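Catechol 1,2-dioxygenase (Acinetobacter sp., PDB 1DMH) catalyses the ferric-iron-dependent intradiol cleavage of catechol by dioxygen to cis,cis-muconate, the first step of catechol breakdown in the beta-ketoadipate pathway. Local coordinates at residues Val229-Leu237 and Leu292-Val303; Gly131-Ile140 and Asn187-Leu196. All coordinates share one frame; numbering follows the deposited sequence.

Two contacts in series, neither nested in nor crossing the other, illustrate how a beta fold is closed both within its sheet and at its margin. After the N-terminal helices, interaction 2 pairs strand 133-141 with strand 189-195, closing a loop that carries strands 152-157 and 179-183 and the iron ligand Y164. The chain then supplies H224 and H226 on strand 220-230, where interaction 1 begins. There the loop 231-236 meets 292-303, closing a 54-residue loop with most of strand 237-243, strand 262-268, helix 271-276 and strand 283-291; helix 80-94 is drawn in as well. The two contacts touch where I140 CG2 packs against V229 CG1 at 4.0 Å.

Interaction 1 (Val229-Leu237 and Leu292-Val303); sequences VSADGHRKL and LTRLVDGVDNQV
R235 reaches T293 with a bent side chain: its CG stands anti to the carbonyl carbon, and a kink at chi3 (-58°) turns the guanidinium edge to T293 OG1, which sits between the threonine's own N and carbonyl carbon (chi1 58°). The grip is side-on, with R235 NE 2.9 Å and R235 NH2 3.2 Å from T293 OG1, and the hydroxyl oxygen lies close to the guanidinium plane. The backbones of the same two residues are joined by R235 N donating to T293 O at 2.8 Å, and a water spans R235 O and T293 N. Q302 CG covers one guanidinium face, 3.4 Å from R235 NH1.

D300 serves both segments. Its OD2 takes the amide of K236 on the syn side, though tilted out of the carboxylate plane, with D300 OD2 2.7 Å from K236 N in a nearly straight bond (N-H...O 169°), while OD1 closes an Asx turn on Q302 N; the two bonds would restrain rotation of the carboxylate. At the type II turn from A231 to H234, L295 N donates to G233 O at 3.1 Å from above the carbonyl plane. The apolar end belongs to L292, whose CD2 packs 3.7 Å from V229 CG1 and also meets L237 CB, and whose CD1 rests on A231 CB.

The contact thus lies at the tip of the hairpin joining strands 220-230 and 237-243, crossed by the run leaving strand 283-291, whose L290 touches both V229 and L237. R294 pairs with D144 on a nearby loop, and R235 forms a salt bridge with D92 of helix 80-94, joining the sheet margin to the N-terminal helical part.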
loop_
_atom_site.group_PDB
_atom_site.type_symbol
_atom_site.label_atom_id
_atom_site.label_comp_id
_atom_site.label_asym_id
_atom_site.label_seq_id
_atom_site.Cartn_x
_atom_site.Cartn_y
_atom_site.Cartn_z
ATOM N N VAL A 229 -21.908 20.752 3.914
ATOM C CA VAL A 229 -22.930 21.625 4.458
ATOM C C VAL A 229 -23.368 20.952 5.760
ATOM O O VAL A 229 -23.722 19.765 5.779
ATOM C CB VAL A 229 -24.166 21.784 3.530
ATOM C CG1 VAL A 229 -25.159 22.803 4.146
ATOM C CG2 VAL A 229 -23.728 22.266 2.148
ATOM N N SER A 230 -23.293 21.688 6.858
ATOM C CA SER A 230 -23.750 21.159 8.138
ATOM C C SER A 230 -24.648 22.190 8.851
ATOM O O SER A 230 -24.543 23.406 8.614
ATOM C CB SER A 230 -22.562 20.747 9.021
ATOM O OG SER A 230 -21.675 21.804 9.262
ATOM N N ALA A 231 -25.547 21.691 9.692
ATOM C CA ALA A 231 -26.482 22.535 10.426
ATOM C C ALA A 231 -27.106 21.712 11.543
ATOM O O ALA A 231 -27.237 20.493 11.417
ATOM C CB ALA A 231 -27.572 23.028 9.492
ATOM N N ASP A 232 -27.512 22.372 12.623
ATOM C CA ASP A 232 -28.135 21.648 13.717
ATOM C C ASP A 232 -29.365 20.871 13.258
ATOM O O ASP A 232 -30.083 21.279 12.333
ATOM C CB ASP A 232 -28.496 22.615 14.841
ATOM C CG ASP A 232 -27.269 23.220 15.486
ATOM O OD1 ASP A 232 -26.399 22.446 15.927
ATOM O OD2 ASP A 232 -27.165 24.463 15.560
ATOM N N GLY A 233 -29.581 19.719 13.880
ATOM C CA GLY A 233 -30.721 18.892 13.528
ATOM C C GLY A 233 -30.627 18.145 12.204
ATOM O O GLY A 233 -31.513 17.356 11.861
ATOM N N HIS A 234 -29.561 18.372 11.445
ATOM C CA HIS A 234 -29.431 17.689 10.151
ATOM C C HIS A 234 -28.114 16.952 10.032
ATOM O O HIS A 234 -27.146 17.245 10.763
ATOM C CB HIS A 234 -29.526 18.678 8.988
ATOM C CG HIS A 234 -30.837 19.386 8.898
ATOM N ND1 HIS A 234 -31.196 20.397 9.763
ATOM C CD2 HIS A 234 -31.889 19.210 8.062
ATOM C CE1 HIS A 234 -32.412 20.815 9.461
ATOM N NE2 HIS A 234 -32.856 20.112 8.433
ATOM N N ARG A 235 -28.088 15.998 9.107
ATOM C CA ARG A 235 -26.876 15.222 8.861
ATOM C C ARG A 235 -25.937 16.080 8.014
ATOM O O ARG A 235 -26.377 16.987 7.298
ATOM C CB ARG A 235 -27.209 13.915 8.121
ATOM C CG ARG A 235 -28.210 13.017 8.872
ATOM C CD ARG A 235 -28.363 11.650 8.201
ATOM N NE ARG A 235 -28.802 11.764 6.816
ATOM C CZ ARG A 235 -28.904 10.736 5.976
ATOM N NH1 ARG A 235 -28.603 9.496 6.372
ATOM N NH2 ARG A 235 -29.311 10.949 4.730
ATOM N N LYS A 236 -24.642 15.809 8.106
ATOM C CA LYS A 236 -23.669 16.574 7.332
ATOM C C LYS A 236 -23.703 16.076 5.881
ATOM O O LYS A 236 -23.610 14.861 5.612
ATOM C CB LYS A 236 -22.282 16.404 7.921
ATOM C CG LYS A 236 -21.252 17.263 7.294
ATOM C CD LYS A 236 -19.942 16.975 7.987
ATOM C CE LYS A 236 -18.868 17.939 7.530
ATOM N NZ LYS A 236 -17.669 17.814 8.416
ATOM N N LEU A 237 -23.860 17.016 4.952
ATOM C CA LEU A 237 -23.948 16.684 3.528
ATOM C C LEU A 237 -22.582 16.827 2.877
ATOM O O LEU A 237 -21.904 17.827 3.072
ATOM C CB LEU A 237 -24.909 17.655 2.802
ATOM C CG LEU A 237 -25.673 17.338 1.499
ATOM C CD1 LEU A 237 -25.844 18.630 0.765
ATOM C CD2 LEU A 237 -25.025 16.272 0.677
ATOM N N LEU A 292 -31.002 19.695 2.893
ATOM C CA LEU A 292 -30.469 18.777 3.899
ATOM C C LEU A 292 -31.463 17.736 4.449
ATOM O O LEU A 292 -32.678 17.879 4.315
ATOM C CB LEU A 292 -29.894 19.592 5.063
ATOM C CG LEU A 292 -28.804 20.634 4.800
ATOM C CD1 LEU A 292 -28.374 21.203 6.133
ATOM C CD2 LEU A 292 -27.601 20.010 4.094
ATOM N N THR A 293 -30.931 16.678 5.052
ATOM C CA THR A 293 -31.769 15.649 5.647
ATOM C C THR A 293 -31.603 15.706 7.173
ATOM O O THR A 293 -30.562 16.133 7.701
ATOM C CB THR A 293 -31.402 14.237 5.128
ATOM O OG1 THR A 293 -30.027 13.968 5.410
ATOM C CG2 THR A 293 -31.605 14.144 3.626
ATOM N N ARG A 294 -32.657 15.293 7.874
ATOM C CA ARG A 294 -32.675 15.282 9.331
ATOM C C ARG A 294 -31.866 14.127 9.904
ATOM O O ARG A 294 -31.656 13.104 9.237
ATOM C CB ARG A 294 -34.109 15.130 9.858
ATOM C CG ARG A 294 -34.983 16.360 9.832
ATOM C CD ARG A 294 -36.170 16.124 10.774
ATOM N NE ARG A 294 -36.987 17.320 10.961
ATOM C CZ ARG A 294 -37.833 17.806 10.054
ATOM N NH1 ARG A 294 -37.979 17.193 8.880
ATOM N NH2 ARG A 294 -38.547 18.896 10.326
ATOM N N LEU A 295 -31.442 14.297 11.154
ATOM C CA LEU A 295 -30.694 13.275 11.872
ATOM C C LEU A 295 -31.594 12.045 11.984
ATOM O O LEU A 295 -32.814 12.147 11.857
ATOM C CB LEU A 295 -30.314 13.771 13.270
ATOM C CG LEU A 295 -29.330 14.936 13.330
ATOM C CD1 LEU A 295 -29.158 15.368 14.767
ATOM C CD2 LEU A 295 -27.984 14.524 12.737
ATOM N N VAL A 296 -30.987 10.884 12.207
ATOM C CA VAL A 296 -31.742 9.647 12.320
ATOM C C VAL A 296 -31.641 9.227 13.780
ATOM O O VAL A 296 -30.562 8.891 14.266
ATOM C CB VAL A 296 -31.158 8.560 11.374
ATOM C CG1 VAL A 296 -31.912 7.263 11.536
ATOM C CG2 VAL A 296 -31.247 9.035 9.940
ATOM N N ASP A 297 -32.778 9.284 14.468
ATOM C CA ASP A 297 -32.865 8.972 15.891
ATOM C C ASP A 297 -31.802 9.746 16.665
ATOM O O ASP A 297 -31.050 9.182 17.476
ATOM C CB ASP A 297 -32.739 7.462 16.145
ATOM C CG ASP A 297 -33.871 6.654 15.483
ATOM O OD1 ASP A 297 -35.075 7.005 15.658
ATOM O OD2 ASP A 297 -33.549 5.652 14.793
ATOM N N GLY A 298 -31.756 11.049 16.387
ATOM C CA GLY A 298 -30.825 11.938 17.042
ATOM C C GLY A 298 -29.374 11.819 16.648
ATOM O O GLY A 298 -28.529 12.453 17.262
ATOM N N VAL A 299 -29.058 11.020 15.639
ATOM C CA VAL A 299 -27.656 10.877 15.238
ATOM C C VAL A 299 -27.422 10.949 13.732
ATOM O O VAL A 299 -28.309 10.634 12.925
ATOM C CB VAL A 299 -27.041 9.536 15.727
ATOM C CG1 VAL A 299 -27.084 9.452 17.247
ATOM C CG2 VAL A 299 -27.794 8.370 15.107
ATOM N N ASP A 300 -26.212 11.372 13.371
ATOM C CA ASP A 300 -25.815 11.457 11.965
ATOM C C ASP A 300 -25.225 10.094 11.632
ATOM O O ASP A 300 -24.053 9.832 11.918
ATOM C CB ASP A 300 -24.744 12.521 11.726
ATOM C CG ASP A 300 -24.504 12.738 10.253
ATOM O OD1 ASP A 300 -24.739 11.787 9.485
ATOM O OD2 ASP A 300 -24.087 13.829 9.865
ATOM N N ASN A 301 -26.038 9.235 11.025
ATOM C CA ASN A 301 -25.605 7.880 10.717
ATOM C C ASN A 301 -24.634 7.741 9.543
ATOM O O ASN A 301 -24.146 6.642 9.269
ATOM C CB ASN A 301 -26.819 6.977 10.465
ATOM C CG ASN A 301 -27.678 7.442 9.300
ATOM O OD1 ASN A 301 -28.398 6.635 8.693
ATOM N ND2 ASN A 301 -27.637 8.735 8.996
ATOM N N GLN A 302 -24.316 8.843 8.877
ATOM C CA GLN A 302 -23.433 8.740 7.729
ATOM C C GLN A 302 -22.187 9.646 7.725
ATOM O O GLN A 302 -21.446 9.659 6.747
ATOM C CB GLN A 302 -24.286 8.912 6.457
ATOM C CG GLN A 302 -25.221 10.166 6.413
ATOM C CD GLN A 302 -24.505 11.463 6.009
ATOM O OE1 GLN A 302 -24.076 12.290 6.844
ATOM N NE2 GLN A 302 -24.359 11.635 4.707
ATOM N N VAL A 303 -21.931 10.381 8.809
ATOM C CA VAL A 303 -20.744 11.233 8.829
ATOM C C VAL A 303 -19.522 10.340 8.772
ATOM O O VAL A 303 -19.490 9.264 9.377
ATOM C CB VAL A 303 -20.474 12.037 10.131
ATOM C CG1 VAL A 303 -20.244 13.472 9.790
ATOM C CG2 VAL A 303 -21.511 11.787 11.170
HETATM O O HOH W 1 -28.164 16.688 5.149
#

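Interaction 2 (Gly131-Ile140 and Asn187-Leu196); sequences GHTLILHGTI and NGQYRVRTIL
An antiparallel strand pair, 133-140 against 189-195, shows how two faces of one sheet can be dressed differently: Y190 lies over G138 on one, and R191 runs beside H137 on the other. Amides and carbonyls pair reciprocally at L134 and T194, L136 and V192, and G138 and Y190. I140 N to G188 O, at 2.7 Å, and L196 N to H132 O, at 3.0 Å, carry the bonding past both ends. The strand directions differ by 148°.

Y190 has its CG between the backbone N and carbonyl carbon (chi1 70°), which lays the ring across the neighbouring strand. With no side chain on G138, one ring face lies over the backbone, with G138 N 3.5 Å from Y190 CE1 and H137 C also above the ring. The phenol oxygen is hydrogen-bonded to F288 O and Y227 OH. Beyond it L136 CB packs 3.7 Å from V192 CG2, and L134 CD1 lies 3.8 Å from T194 CG2, while T194 OG1 is hydrogen-bonded to H157 NE2.

This largely apolar face is the inner one of the beta-sandwich common to intradiol dioxygenases: L134 touches I225 and L136 touches Y227 on strand 220-230, which bears the iron ligands H224 and H226. L136 and Y190 also reach I155 of strand 152-157.

On the other face I135 CG2 sits over the R191 guanidinium, 3.4 Å from R191 CZ, while R191 NH2 is hydrogen-bonded to N277. R193 pairs with E280, and its NH2 shares a water with T133 OG1. H137 NE2 is hydrogen-bonded to E285 of strand 283-291, the strand that continues the sheet beyond 133-141.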
loop_
_atom_site.group_PDB
_atom_site.type_symbol
_atom_site.label_atom_id
_atom_site.label_comp_id
_atom_site.label_asym_id
_atom_site.label_seq_id
_atom_site.Cartn_x
_atom_site.Cartn_y
_atom_site.Cartn_z
ATOM N N GLY A 131 -7.553 33.100 -14.379
ATOM C CA GLY A 131 -8.797 32.879 -13.684
ATOM C C GLY A 131 -9.920 33.670 -14.300
ATOM O O GLY A 131 -9.727 34.811 -14.703
ATOM N N HIS A 132 -11.091 33.059 -14.395
ATOM C CA HIS A 132 -12.275 33.725 -14.930
ATOM C C HIS A 132 -13.213 33.874 -13.729
ATOM O O HIS A 132 -13.521 32.895 -13.054
ATOM C CB HIS A 132 -12.916 32.870 -16.020
ATOM C CG HIS A 132 -14.114 33.503 -16.652
ATOM N ND1 HIS A 132 -14.073 34.750 -17.238
ATOM C CD2 HIS A 132 -15.392 33.069 -16.782
ATOM C CE1 HIS A 132 -15.274 35.058 -17.697
ATOM N NE2 HIS A 132 -16.093 34.057 -17.434
ATOM N N THR A 133 -13.647 35.099 -13.452
ATOM C CA THR A 133 -14.514 35.364 -12.309
ATOM C C THR A 133 -15.772 34.536 -12.300
ATOM O O THR A 133 -16.448 34.429 -13.308
ATOM C CB THR A 133 -14.919 36.845 -12.245
ATOM O OG1 THR A 133 -13.740 37.645 -12.265
ATOM C CG2 THR A 133 -15.670 37.147 -10.947
ATOM N N LEU A 134 -16.089 33.977 -11.135
ATOM C CA LEU A 134 -17.273 33.141 -10.952
ATOM C C LEU A 134 -18.021 33.624 -9.715
ATOM O O LEU A 134 -17.413 33.773 -8.653
ATOM C CB LEU A 134 -16.855 31.683 -10.701
ATOM C CG LEU A 134 -17.799 30.497 -10.924
ATOM C CD1 LEU A 134 -17.559 29.520 -9.809
ATOM C CD2 LEU A 134 -19.225 30.886 -11.022
ATOM N N ILE A 135 -19.322 33.880 -9.854
ATOM C CA ILE A 135 -20.172 34.289 -8.716
ATOM C C ILE A 135 -20.996 33.011 -8.482
ATOM O O ILE A 135 -21.756 32.598 -9.362
ATOM C CB ILE A 135 -21.167 35.456 -9.088
ATOM C CG1 ILE A 135 -20.389 36.699 -9.514
ATOM C CG2 ILE A 135 -22.113 35.778 -7.922
ATOM C CD1 ILE A 135 -19.440 37.194 -8.484
ATOM N N LEU A 136 -20.835 32.373 -7.327
ATOM C CA LEU A 136 -21.557 31.132 -7.046
ATOM C C LEU A 136 -22.453 31.417 -5.844
ATOM O O LEU A 136 -21.996 31.894 -4.816
ATOM C CB LEU A 136 -20.556 30.045 -6.699
ATOM C CG LEU A 136 -20.810 28.529 -6.746
ATOM C CD1 LEU A 136 -20.035 27.950 -5.574
ATOM C CD2 LEU A 136 -22.262 28.133 -6.690
ATOM N N HIS A 137 -23.733 31.129 -5.975
ATOM C CA HIS A 137 -24.623 31.398 -4.869
ATOM C C HIS A 137 -25.798 30.432 -4.851
ATOM O O HIS A 137 -26.064 29.719 -5.819
ATOM C CB HIS A 137 -25.093 32.861 -4.952
ATOM C CG HIS A 137 -25.820 33.196 -6.220
ATOM N ND1 HIS A 137 -27.190 33.110 -6.337
ATOM C CD2 HIS A 137 -25.363 33.578 -7.439
ATOM C CE1 HIS A 137 -27.549 33.426 -7.571
ATOM N NE2 HIS A 137 -26.460 33.714 -8.259
ATOM N N GLY A 138 -26.486 30.395 -3.723
ATOM C CA GLY A 138 -27.618 29.513 -3.610
ATOM C C GLY A 138 -28.251 29.644 -2.254
ATOM O O GLY A 138 -27.868 30.498 -1.458
ATOM N N THR A 139 -29.225 28.786 -1.998
ATOM C CA THR A 139 -29.932 28.789 -0.731
ATOM C C THR A 139 -29.806 27.404 -0.118
ATOM O O THR A 139 -29.768 26.408 -0.837
ATOM C CB THR A 139 -31.448 29.091 -0.937
ATOM O OG1 THR A 139 -31.612 30.388 -1.532
ATOM C CG2 THR A 139 -32.197 29.030 0.409
ATOM N N ILE A 140 -29.720 27.341 1.206
ATOM C CA ILE A 140 -29.669 26.052 1.877
ATOM C C ILE A 140 -31.062 25.812 2.474
ATOM O O ILE A 140 -31.583 26.667 3.177
ATOM C CB ILE A 140 -28.630 26.035 3.020
ATOM C CG1 ILE A 140 -27.235 26.321 2.456
ATOM C CG2 ILE A 140 -28.686 24.680 3.755
ATOM C CD1 ILE A 140 -26.787 25.322 1.376
ATOM N N ASN A 187 -31.645 34.614 5.165
ATOM C CA ASN A 187 -32.512 33.999 4.184
ATOM C C ASN A 187 -31.969 32.651 3.758
ATOM O O ASN A 187 -32.384 32.117 2.726
ATOM C CB ASN A 187 -32.744 34.956 3.021
ATOM C CG ASN A 187 -33.414 36.236 3.484
ATOM O OD1 ASN A 187 -34.321 36.206 4.319
ATOM N ND2 ASN A 187 -32.969 37.366 2.950
ATOM N N GLY A 188 -31.052 32.108 4.547
ATOM C CA GLY A 188 -30.489 30.806 4.249
ATOM C C GLY A 188 -29.630 30.787 2.994
ATOM O O GLY A 188 -29.437 29.731 2.378
ATOM N N GLN A 189 -29.094 31.949 2.627
ATOM C CA GLN A 189 -28.273 32.050 1.436
ATOM C C GLN A 189 -26.761 32.163 1.647
ATOM O O GLN A 189 -26.283 32.598 2.698
ATOM C CB GLN A 189 -28.768 33.216 0.582
ATOM C CG GLN A 189 -30.195 33.017 0.090
ATOM C CD GLN A 189 -30.657 34.110 -0.869
ATOM O OE1 GLN A 189 -30.548 35.303 -0.579
ATOM N NE2 GLN A 189 -31.192 33.698 -2.012
ATOM N N TYR A 190 -26.009 31.731 0.641
ATOM C CA TYR A 190 -24.549 31.827 0.666
ATOM C C TYR A 190 -24.193 32.396 -0.698
ATOM O O TYR A 190 -24.906 32.183 -1.684
ATOM C CB TYR A 190 -23.900 30.447 0.865
ATOM C CG TYR A 190 -24.016 29.507 -0.331
ATOM C CD1 TYR A 190 -25.155 28.721 -0.522
ATOM C CD2 TYR A 190 -23.011 29.445 -1.289
ATOM C CE1 TYR A 190 -25.295 27.897 -1.644
ATOM C CE2 TYR A 190 -23.138 28.623 -2.414
ATOM C CZ TYR A 190 -24.282 27.852 -2.585
ATOM O OH TYR A 190 -24.416 27.050 -3.703
ATOM N N ARG A 191 -23.121 33.155 -0.763
ATOM C CA ARG A 191 -22.723 33.714 -2.025
ATOM C C ARG A 191 -21.227 33.874 -1.981
ATOM O O ARG A 191 -20.677 34.357 -0.986
ATOM C CB ARG A 191 -23.399 35.062 -2.226
ATOM C CG ARG A 191 -23.019 35.762 -3.512
ATOM C CD ARG A 191 -23.729 37.099 -3.590
ATOM N NE ARG A 191 -23.172 37.974 -4.625
ATOM C CZ ARG A 191 -23.642 38.079 -5.869
ATOM N NH1 ARG A 191 -24.717 37.372 -6.238
ATOM N NH2 ARG A 191 -23.046 38.914 -6.737
ATOM N N VAL A 192 -20.544 33.426 -3.024
ATOM C CA VAL A 192 -19.108 33.596 -3.035
ATOM C C VAL A 192 -18.650 34.099 -4.360
ATOM O O VAL A 192 -19.311 33.892 -5.375
ATOM C CB VAL A 192 -18.334 32.285 -2.763
ATOM C CG1 VAL A 192 -18.643 31.806 -1.418
ATOM C CG2 VAL A 192 -18.692 31.226 -3.790
ATOM N N ARG A 193 -17.530 34.802 -4.330
ATOM C CA ARG A 193 -16.904 35.260 -5.551
ATOM C C ARG A 193 -15.591 34.443 -5.612
ATOM O O ARG A 193 -14.814 34.425 -4.650
ATOM C CB ARG A 193 -16.603 36.762 -5.505
ATOM C CG ARG A 193 -15.666 37.158 -6.629
ATOM C CD ARG A 193 -15.391 38.647 -6.724
ATOM N NE ARG A 193 -14.317 38.832 -7.691
ATOM C CZ ARG A 193 -13.926 40.003 -8.174
ATOM N NH1 ARG A 193 -14.523 41.104 -7.780
ATOM N NH2 ARG A 193 -12.943 40.057 -9.063
ATOM N N THR A 194 -15.364 33.739 -6.720
ATOM C CA THR A 194 -14.147 32.955 -6.857
ATOM C C THR A 194 -13.819 32.881 -8.361
ATOM O O THR A 194 -14.140 33.823 -9.097
ATOM C CB THR A 194 -14.343 31.555 -6.243
ATOM O OG1 THR A 194 -13.097 30.860 -6.251
ATOM C CG2 THR A 194 -15.388 30.760 -7.003
ATOM N N ILE A 195 -13.151 31.822 -8.817
ATOM C CA ILE A 195 -12.883 31.679 -10.250
ATOM C C ILE A 195 -13.347 30.287 -10.695
ATOM O O ILE A 195 -13.498 29.385 -9.864
ATOM C CB ILE A 195 -11.366 31.826 -10.610
ATOM C CG1 ILE A 195 -10.549 30.775 -9.866
ATOM C CG2 ILE A 195 -10.866 33.234 -10.293
ATOM C CD1 ILE A 195 -9.099 30.729 -10.287
ATOM N N LEU A 196 -13.592 30.122 -11.991
ATOM C CA LEU A 196 -14.001 28.821 -12.526
ATOM C C LEU A 196 -12.830 27.869 -12.463
ATOM O O LEU A 196 -11.750 28.172 -12.953
ATOM C CB LEU A 196 -14.423 28.908 -13.987
ATOM C CG LEU A 196 -15.895 29.025 -14.332
ATOM C CD1 LEU A 196 -16.001 29.002 -15.850
ATOM C CD2 LEU A 196 -16.688 27.869 -13.745
HETATM O O HOH W 2 -11.360 30.436 -14.340
HETATM O O HOH W 3 -11.707 37.599 -10.154
#